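Local structure of putative rRNA methylase (Clostridium thermocellum ATCC 27405, 3EEY) at residues Leu9-Ser12 / His13-Lys17. The protein binds S-adenosylmethionine and is a putative rRNA methylase, probably transferring the cofactor's methyl group to RNA. Numbering follows the deposited sequence.
Sequences LGQS and HDYIK
Gln11 and Tyr15, one helical turn apart, send their side chains the same way, and Tyr15 is the one to follow outward. Tyr15 CB rests on the carbonyls of the preceding turn, 3.6 Å from Gln11 O. Next on the ring, Tyr15 CD1 drops to 3.1 Å from that same Gln11 O, which lies at the ring edge and also accepts the backbone bond from Tyr15 N (2.9 Å). CE1 then runs beside the Gln11 amide, whose plane is only 22° from that of the ring. At the tip, OH shares a water with Gln11 OE1. The water donates a hydrogen bond to Gln11 OE1 at 2.6 Å and lies in the plane of the tyrosine ring. Gln168 holds Tyr15 OH as well, while Gln11 NE2 reaches Lys6 O and Gln168 of the second subunit, so this flank of the helix faces the dimer partner.

A different face carries His13. His13 CD2 sits 3.3 Å from Leu9 O, obliquely to the ring, with Ser12 OG in plane at its edge. Ser12 OG is turned back between its own backbone N and carbonyl carbon (chi1 69°), and from there it donates to Leu9 O at 2.6 Å, giving that buried hydroxyl a partner on its own helix. Beyond, His13 stacks on Phe39 and bonds through NE2 to Asp36, an S-adenosylmethionine-binding residue, while Ile16 packs against helix 35-44 and the sheet. Helix 8-19 thus lies against the central sheet of a Rossmann-like methyltransferase fold, with His13 beside the S-adenosylmethionine site and Gln11 at the contact with the second subunit.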
loop_
_atom_site.group_PDB
_atom_site.type_symbol
_atom_site.label_atom_id
_atom_site.label_comp_id
_atom_site.label_asym_id
_atom_site.label_seq_id
_atom_site.Cartn_x
_atom_site.Cartn_y
_atom_site.Cartn_z
ATOM N N LEU A 9 4.391 -8.743 4.801
ATOM C CA LEU A 9 4.574 -10.113 4.335
ATOM C C LEU A 9 3.355 -10.683 3.607
ATOM O O LEU A 9 3.492 -11.253 2.530
ATOM C CB LEU A 9 4.967 -11.026 5.501
ATOM C CG LEU A 9 5.292 -12.493 5.189
ATOM C CD1 LEU A 9 6.487 -12.652 4.240
ATOM C CD2 LEU A 9 5.534 -13.260 6.476
ATOM N N GLY A 10 2.172 -10.516 4.188
ATOM C CA GLY A 10 0.927 -10.952 3.569
ATOM C C GLY A 10 0.566 -10.188 2.307
ATOM O O GLY A 10 0.039 -10.767 1.360
ATOM N N GLN A 11 0.852 -8.888 2.305
ATOM C CA GLN A 11 0.601 -8.012 1.164
ATOM C C GLN A 11 1.509 -8.278 -0.042
ATOM O O GLN A 11 1.059 -8.155 -1.187
ATOM C CB GLN A 11 0.701 -6.551 1.587
ATOM C CG GLN A 11 -0.502 -6.047 2.353
ATOM C CD GLN A 11 -0.541 -4.552 2.436
ATOM O OE1 GLN A 11 -0.497 -3.852 1.418
ATOM N NE2 GLN A 11 -0.630 -4.041 3.654
ATOM N N SER A 12 2.771 -8.647 0.218
ATOM C CA SER A 12 3.700 -9.064 -0.844
ATOM C C SER A 12 3.149 -10.226 -1.679
ATOM O O SER A 12 3.207 -10.195 -2.906
ATOM C CB SER A 12 5.077 -9.410 -0.276
ATOM O OG SER A 12 5.055 -10.595 0.506
ATOM N N HIS A 13 2.580 -11.224 -1.009
ATOM C CA HIS A 13 1.923 -12.347 -1.674
ATOM C C HIS A 13 0.706 -11.927 -2.501
ATOM O O HIS A 13 0.510 -12.422 -3.613
ATOM C CB HIS A 13 1.519 -13.388 -0.638
ATOM C CG HIS A 13 2.666 -14.187 -0.105
ATOM N ND1 HIS A 13 2.658 -15.563 -0.068
ATOM C CD2 HIS A 13 3.856 -13.805 0.415
ATOM C CE1 HIS A 13 3.790 -15.995 0.454
ATOM N NE2 HIS A 13 4.536 -14.947 0.751
ATOM N N ASP A 14 -0.102 -11.014 -1.956
ATOM C CA ASP A 14 -1.261 -10.452 -2.656
ATOM C C ASP A 14 -0.886 -9.698 -3.932
ATOM O O ASP A 14 -1.568 -9.832 -4.950
ATOM C CB ASP A 14 -2.073 -9.534 -1.732
ATOM C CG ASP A 14 -2.918 -10.302 -0.720
ATOM O OD1 ASP A 14 -2.917 -11.550 -0.728
ATOM O OD2 ASP A 14 -3.605 -9.645 0.086
ATOM N N TYR A 15 0.190 -8.911 -3.859
ATOM C CA TYR A 15 0.737 -8.203 -5.017
ATOM C C TYR A 15 1.304 -9.145 -6.071
ATOM O O TYR A 15 1.180 -8.880 -7.262
ATOM C CB TYR A 15 1.807 -7.198 -4.590
ATOM C CG TYR A 15 1.252 -5.851 -4.187
ATOM C CD1 TYR A 15 1.120 -5.501 -2.842
ATOM C CD2 TYR A 15 0.857 -4.923 -5.151
ATOM C CE1 TYR A 15 0.602 -4.263 -2.464
ATOM C CE2 TYR A 15 0.346 -3.676 -4.783
ATOM C CZ TYR A 15 0.220 -3.352 -3.440
ATOM O OH TYR A 15 -0.291 -2.127 -3.063
ATOM N N ILE A 16 1.916 -10.239 -5.626
ATOM C CA ILE A 16 2.488 -11.231 -6.534
ATOM C C ILE A 16 1.378 -12.000 -7.268
ATOM O O ILE A 16 1.466 -12.197 -8.479
ATOM C CB ILE A 16 3.516 -12.184 -5.810
ATOM C CG1 ILE A 16 4.792 -11.436 -5.386
ATOM C CG2 ILE A 16 3.885 -13.361 -6.672
ATOM C CD1 ILE A 16 5.633 -10.829 -6.508
ATOM N N LYS A 17 0.334 -12.396 -6.537
ATOM C CA LYS A 17 -0.860 -13.038 -7.112
ATOM C C LYS A 17 -1.543 -12.201 -8.210
ATOM O O LYS A 17 -2.040 -12.764 -9.183
ATOM C CB LYS A 17 -1.879 -13.364 -6.011
ATOM C CG LYS A 17 -1.733 -14.731 -5.359
ATOM C CD LYS A 17 -2.198 -14.725 -3.903
ATOM C CE LYS A 17 -3.582 -14.104 -3.701
ATOM N NZ LYS A 17 -4.618 -15.100 -3.311
HETATM O O HOH W 1 0.061 -1.752 -0.018
#